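Hypoxanthine-guanine phosphoribosyltransferase (Leishmania tarentolae, PDB 1PZM) probably converts hypoxanthine and guanine to IMP and GMP in purine salvage, transferring the phosphoribosyl group of 5-phosphoribosyl pyrophosphate to the base. Local coordinates at residues V64-A76 against G181-L193. Residues are numbered along the deposited sequence; the frame is centred on the assembly and turned at random.
Sequences VLKGSFIFTADLA and GYGMDFAESYREL. Unlike the reference sequence in segment 181-193: Gly183 (reference Val), Met184 (reference Trp), Asp185 (reference Thr), Glu188 (reference Asp), Tyr190 (reference Leu), Glu192 (reference Gly), Leu193 (reference Val). Residue 189 of segment 181-193 comes from a tag, linker or insertion. With 5GP (guanosine-5'-monophosphate), chain C.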
loop_
_atom_site.group_PDB
_atom_site.type_symbol
_atom_site.label_atom_id
_atom_site.label_comp_id
_atom_site.label_asym_id
_atom_site.label_seq_id
_atom_site.Cartn_x
_atom_site.Cartn_y
_atom_site.Cartn_z
ATOM N N VAL A 64 -8.942 -2.054 0.427
ATOM C CA VAL A 64 -9.645 -2.205 -0.837
ATOM C C VAL A 64 -8.760 -1.654 -1.956
ATOM O O VAL A 64 -8.639 -0.455 -2.128
ATOM C CB VAL A 64 -11.026 -1.536 -0.849
ATOM C CG1 VAL A 64 -11.771 -1.841 -2.204
ATOM C CG2 VAL A 64 -11.887 -2.037 0.319
ATOM N N LEU A 65 -8.096 -2.540 -2.692
ATOM C CA LEU A 65 -7.274 -2.171 -3.827
ATOM C C LEU A 65 -8.073 -1.609 -5.032
ATOM O O LEU A 65 -9.203 -2.040 -5.272
ATOM C CB LEU A 65 -6.545 -3.440 -4.286
ATOM C CG LEU A 65 -5.502 -3.824 -3.224
ATOM C CD1 LEU A 65 -4.807 -5.082 -3.660
ATOM C CD2 LEU A 65 -4.458 -2.731 -2.990
ATOM N N LYS A 66 -7.504 -0.685 -5.811
ATOM C CA LYS A 66 -6.099 -0.200 -5.710
ATOM C C LYS A 66 -5.992 0.974 -4.801
ATOM O O LYS A 66 -5.006 1.159 -4.128
ATOM C CB LYS A 66 -5.639 0.266 -7.098
ATOM C CG LYS A 66 -5.415 -0.872 -8.179
ATOM C CD LYS A 66 -4.676 -0.286 -9.419
ATOM C CE LYS A 66 -4.382 -1.300 -10.519
ATOM N NZ LYS A 66 -3.547 -0.609 -11.547
ATOM N N GLY A 67 -7.034 1.798 -4.822
ATOM C CA GLY A 67 -6.960 3.164 -4.322
ATOM C C GLY A 67 -6.678 3.327 -2.860
ATOM O O GLY A 67 -6.187 4.394 -2.455
ATOM N N SER A 68 -7.008 2.334 -2.042
ATOM C CA SER A 68 -6.849 2.502 -0.597
ATOM C C SER A 68 -5.438 2.180 -0.133
ATOM O O SER A 68 -5.167 2.278 1.058
ATOM C CB SER A 68 -7.857 1.648 0.188
ATOM O OG SER A 68 -9.142 1.743 -0.434
ATOM N N PHE A 69 -4.554 1.765 -1.048
ATOM C CA PHE A 69 -3.228 1.358 -0.550
ATOM C C PHE A 69 -2.408 2.404 0.199
ATOM O O PHE A 69 -1.691 2.048 1.175
ATOM C CB PHE A 69 -2.360 0.618 -1.600
ATOM C CG PHE A 69 -1.480 1.508 -2.457
ATOM C CD1 PHE A 69 -0.085 1.431 -2.337
ATOM C CD2 PHE A 69 -2.039 2.333 -3.464
ATOM C CE1 PHE A 69 0.763 2.199 -3.176
ATOM C CE2 PHE A 69 -1.228 3.115 -4.288
ATOM C CZ PHE A 69 0.180 3.072 -4.123
ATOM N N ILE A 70 -2.418 3.652 -0.246
ATOM C CA ILE A 70 -1.672 4.659 0.530
ATOM C C ILE A 70 -2.274 4.979 1.907
ATOM O O ILE A 70 -1.567 4.998 2.919
ATOM C CB ILE A 70 -1.375 5.909 -0.311
ATOM C CG1 ILE A 70 -0.358 5.476 -1.414
ATOM C CG2 ILE A 70 -0.793 7.075 0.606
ATOM C CD1 ILE A 70 -0.089 6.436 -2.529
ATOM N N PHE A 71 -3.593 5.156 1.930
ATOM C CA PHE A 71 -4.335 5.419 3.162
ATOM C C PHE A 71 -4.114 4.276 4.140
ATOM O O PHE A 71 -3.904 4.516 5.320
ATOM C CB PHE A 71 -5.831 5.598 2.827
ATOM C CG PHE A 71 -6.698 5.883 4.038
ATOM C CD1 PHE A 71 -6.327 6.846 4.983
ATOM C CD2 PHE A 71 -7.933 5.220 4.174
ATOM C CE1 PHE A 71 -7.122 7.087 6.096
ATOM C CE2 PHE A 71 -8.780 5.516 5.281
ATOM C CZ PHE A 71 -8.366 6.422 6.234
ATOM N N THR A 72 -4.173 3.029 3.638
ATOM C CA THR A 72 -3.932 1.867 4.478
ATOM C C THR A 72 -2.485 1.905 5.111
ATOM O O THR A 72 -2.289 1.633 6.298
ATOM C CB THR A 72 -4.103 0.531 3.661
ATOM O OG1 THR A 72 -5.459 0.392 3.166
ATOM C CG2 THR A 72 -3.958 -0.614 4.602
ATOM N N ALA A 73 -1.472 2.171 4.284
ATOM C CA ALA A 73 -0.084 2.224 4.763
ATOM C C ALA A 73 0.058 3.240 5.872
ATOM O O ALA A 73 0.795 2.999 6.835
ATOM C CB ALA A 73 0.838 2.603 3.630
ATOM N N ASP A 74 -0.593 4.398 5.703
ATOM C CA ASP A 74 -0.431 5.497 6.677
ATOM C C ASP A 74 -1.336 5.244 7.923
ATOM O O ASP A 74 -0.907 5.370 9.045
ATOM C CB ASP A 74 -0.845 6.818 5.998
ATOM C CG ASP A 74 0.193 7.318 4.980
ATOM O OD1 ASP A 74 1.246 6.616 4.749
ATOM O OD2 ASP A 74 0.024 8.420 4.369
ATOM N N LEU A 75 -2.587 4.838 7.704
ATOM C CA LEU A 75 -3.478 4.514 8.833
ATOM C C LEU A 75 -2.882 3.402 9.680
ATOM O O LEU A 75 -2.963 3.484 10.899
ATOM C CB LEU A 75 -4.869 4.100 8.358
ATOM C CG LEU A 75 -5.862 3.560 9.392
ATOM C CD1 LEU A 75 -6.343 4.602 10.501
ATOM C CD2 LEU A 75 -7.127 2.914 8.640
ATOM N N ALA A 76 -2.324 2.349 9.037
ATOM C CA ALA A 76 -1.636 1.300 9.809
ATOM C C ALA A 76 -0.615 1.867 10.803
ATOM O O ALA A 76 -0.587 1.458 11.953
ATOM C CB ALA A 76 -0.950 0.196 8.912
ATOM N N GLY A 181 -4.984 11.706 -6.434
ATOM C CA GLY A 181 -3.900 11.877 -5.472
ATOM C C GLY A 181 -4.029 10.981 -4.260
ATOM O O GLY A 181 -5.089 10.452 -4.047
ATOM N N TYR A 182 -2.952 10.760 -3.491
ATOM C CA TYR A 182 -3.087 9.980 -2.239
ATOM C C TYR A 182 -3.737 8.561 -2.491
ATOM O O TYR A 182 -4.595 8.043 -1.710
ATOM C CB TYR A 182 -3.763 10.826 -1.148
ATOM C CG TYR A 182 -3.483 10.316 0.252
ATOM C CD1 TYR A 182 -2.279 10.636 0.898
ATOM C CD2 TYR A 182 -4.397 9.477 0.900
ATOM C CE1 TYR A 182 -1.978 10.109 2.140
ATOM C CE2 TYR A 182 -4.118 8.950 2.155
ATOM C CZ TYR A 182 -2.908 9.293 2.774
ATOM O OH TYR A 182 -2.619 8.808 4.045
ATOM N N GLY A 183 -3.260 7.926 -3.580
ATOM C CA GLY A 183 -3.754 6.609 -3.973
ATOM C C GLY A 183 -4.877 6.632 -4.976
ATOM O O GLY A 183 -5.157 5.583 -5.568
ATOM N N MET A 184 -5.534 7.773 -5.218
ATOM C CA MET A 184 -6.740 7.766 -6.098
ATOM C C MET A 184 -6.327 8.250 -7.479
ATOM O O MET A 184 -5.500 9.178 -7.590
ATOM C CB MET A 184 -7.822 8.715 -5.521
ATOM C CG MET A 184 -8.364 8.140 -4.176
ATOM S SD MET A 184 -9.272 9.253 -3.049
ATOM C CE MET A 184 -7.769 10.082 -2.287
ATOM N N ASP A 185 -6.910 7.692 -8.519
ATOM C CA ASP A 185 -6.353 7.865 -9.858
ATOM C C ASP A 185 -7.305 8.606 -10.788
ATOM O O ASP A 185 -8.523 8.738 -10.489
ATOM C CB ASP A 185 -6.100 6.513 -10.488
ATOM C CG ASP A 185 -7.404 5.793 -10.875
ATOM O OD1 ASP A 185 -8.294 5.675 -10.024
ATOM O OD2 ASP A 185 -7.593 5.323 -12.007
ATOM N N PHE A 186 -6.765 9.082 -11.907
ATOM C CA PHE A 186 -7.614 9.335 -13.073
ATOM C C PHE A 186 -7.018 8.483 -14.181
ATOM O O PHE A 186 -5.844 8.660 -14.537
ATOM C CB PHE A 186 -7.691 10.797 -13.506
ATOM C CG PHE A 186 -8.454 10.975 -14.824
ATOM C CD1 PHE A 186 -9.819 10.818 -14.867
ATOM C CD2 PHE A 186 -7.776 11.259 -16.016
ATOM C CE1 PHE A 186 -10.508 10.972 -16.069
ATOM C CE2 PHE A 186 -8.442 11.437 -17.196
ATOM C CZ PHE A 186 -9.797 11.279 -17.249
ATOM N N ALA A 187 -7.807 7.561 -14.730
ATOM C CA ALA A 187 -7.283 6.603 -15.762
ATOM C C ALA A 187 -5.905 5.938 -15.361
ATOM O O ALA A 187 -4.987 5.895 -16.149
ATOM C CB ALA A 187 -7.171 7.300 -17.125
ATOM N N GLU A 188 -5.777 5.549 -14.082
ATOM C CA GLU A 188 -4.619 4.847 -13.507
ATOM C C GLU A 188 -3.475 5.788 -13.104
ATOM O O GLU A 188 -2.519 5.326 -12.433
ATOM C CB GLU A 188 -4.095 3.681 -14.407
ATOM C CG GLU A 188 -5.133 2.559 -14.628
ATOM C CD GLU A 188 -5.601 1.911 -13.311
ATOM O OE1 GLU A 188 -4.877 1.925 -12.296
ATOM O OE2 GLU A 188 -6.723 1.396 -13.252
ATOM N N SER A 189 -3.548 7.052 -13.539
ATOM C CA SER A 189 -2.484 8.047 -13.240
ATOM C C SER A 189 -2.797 8.812 -11.955
ATOM O O SER A 189 -3.947 8.786 -11.490
ATOM C CB SER A 189 -2.275 9.037 -14.406
ATOM O OG SER A 189 -1.817 8.369 -15.558
ATOM N N TYR A 190 -1.773 9.462 -11.376
ATOM C CA TYR A 190 -1.931 10.428 -10.283
ATOM C C TYR A 190 -2.100 9.834 -8.908
ATOM O O TYR A 190 -2.196 10.577 -7.947
ATOM C CB TYR A 190 -3.063 11.445 -10.566
ATOM C CG TYR A 190 -2.980 11.994 -11.968
ATOM C CD1 TYR A 190 -1.754 12.393 -12.501
ATOM C CD2 TYR A 190 -4.118 12.101 -12.775
ATOM C CE1 TYR A 190 -1.668 12.881 -13.819
ATOM C CE2 TYR A 190 -4.035 12.610 -14.100
ATOM C CZ TYR A 190 -2.807 13.002 -14.593
ATOM O OH TYR A 190 -2.651 13.483 -15.868
ATOM N N ARG A 191 -2.085 8.515 -8.778
ATOM C CA ARG A 191 -2.139 7.897 -7.438
ATOM C C ARG A 191 -0.989 8.308 -6.538
ATOM O O ARG A 191 -1.129 8.271 -5.330
ATOM C CB ARG A 191 -1.996 6.361 -7.535
ATOM C CG ARG A 191 -3.193 5.677 -8.269
ATOM C CD ARG A 191 -3.149 4.168 -8.081
ATOM N NE ARG A 191 -4.078 3.526 -8.991
ATOM C CZ ARG A 191 -5.399 3.414 -8.800
ATOM N NH1 ARG A 191 -5.994 3.900 -7.701
ATOM N NH2 ARG A 191 -6.139 2.799 -9.706
ATOM N N GLU A 192 0.161 8.588 -7.159
ATOM C CA GLU A 192 1.387 8.947 -6.387
ATOM C C GLU A 192 1.438 10.359 -5.771
ATOM O O GLU A 192 2.343 10.704 -4.926
ATOM C CB GLU A 192 2.623 8.664 -7.282
ATOM C CG GLU A 192 2.902 9.673 -8.377
ATOM C CD GLU A 192 2.102 9.514 -9.670
ATOM O OE1 GLU A 192 0.988 8.944 -9.617
ATOM O OE2 GLU A 192 2.557 10.012 -10.738
ATOM N N LEU A 193 0.513 11.215 -6.173
ATOM C CA LEU A 193 0.608 12.585 -5.625
ATOM C C LEU A 193 0.364 12.572 -4.128
ATOM O O LEU A 193 -0.474 11.796 -3.615
ATOM C CB LEU A 193 -0.418 13.543 -6.265
ATOM C CG LEU A 193 -0.593 13.529 -7.804
ATOM C CD1 LEU A 193 -1.662 14.611 -8.229
ATOM C CD2 LEU A 193 0.676 13.673 -8.554
HETATM P P 5GP C . -19.140 4.016 -5.417
HETATM O O1P 5GP C . -19.220 4.517 -4.017
HETATM O O2P 5GP C . -20.133 4.665 -6.315
HETATM O O3P 5GP C . -19.501 2.579 -5.340
HETATM O "O5'" 5GP C . -17.640 4.208 -5.954
HETATM C "C5'" 5GP C . -17.194 3.702 -7.219
HETATM C "C4'" 5GP C . -15.641 3.672 -7.340
HETATM O "O4'" 5GP C . -15.066 4.936 -7.702
HETATM C "C3'" 5GP C . -14.899 3.243 -6.078
HETATM O "O3'" 5GP C . -13.780 2.406 -6.384
HETATM C "C2'" 5GP C . -14.435 4.579 -5.520
HETATM O "O2'" 5GP C . -13.357 4.394 -4.648
HETATM C "C1'" 5GP C . -14.121 5.423 -6.765
HETATM N N9 5GP C . -14.376 6.881 -6.565
HETATM C C8 5GP C . -15.584 7.575 -6.356
HETATM N N7 5GP C . -15.331 8.956 -6.344
HETATM C C5 5GP C . -14.039 9.067 -6.807
HETATM C C6 5GP C . -13.217 10.185 -7.002
HETATM O O6 5GP C . -13.627 11.352 -6.717
HETATM N N1 5GP C . -11.921 10.006 -7.485
HETATM C C2 5GP C . -11.465 8.721 -7.787
HETATM N N2 5GP C . -10.246 8.515 -8.280
HETATM N N3 5GP C . -12.262 7.631 -7.579
HETATM C C4 5GP C . -13.544 7.820 -7.095
HETATM O O HOH W 1 -4.975 5.648 -0.488
#
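Tyr182 and Asp74 meet from opposite directions, the phenol OH donating to Asp74 OD2 at 2.7 Å on the anti side, 29° out of the plane of a carboxylate turned 61° from the ring. Arg77 of the second subunit forms a salt bridge with the same Asp74. Ile70 lays CG2, its branch anti to the backbone N, over one face of the tyrosine ring, a CH-pi contact 3.7 Å from the Tyr182 centroid, while CE2 of the tyrosine meets CA and CB of Phe71. The other arm of Ile70 carries CD1 to the backbone of Gly183 and Arg191. At the helix start a water donates to Gly67 O and Tyr182 O and accepts from Phe71 N, bridging the two backbones. Beside it, Gly67 CA makes a CA-H...O contact of 3.3 Å with Gly183 O, which also receives Arg191 NH1 in the carbonyl plane at 2.8 Å. The guanidinium is sandwiched between CB of Lys66 and CB of Asp185. From its edge, NH2 reaches Glu188 OE1 almost straight (172°), and Lys66 NZ forms a salt bridge with that same oxygen at 3.0 Å from the opposite face of the carboxylate. Lys66 NZ also donates to Val88 O of the second subunit. This charged network lies in the loop whose Asp185 O is 2.8 Å from N2 of the bound GMP. In this type I phosphoribosyltransferase fold, the contact joins the start of helix 69-81, just after strand 59-64, to the loop between strands 179-180 and 196-199; helix 30-48 and strand 148-156 pack against Tyr182.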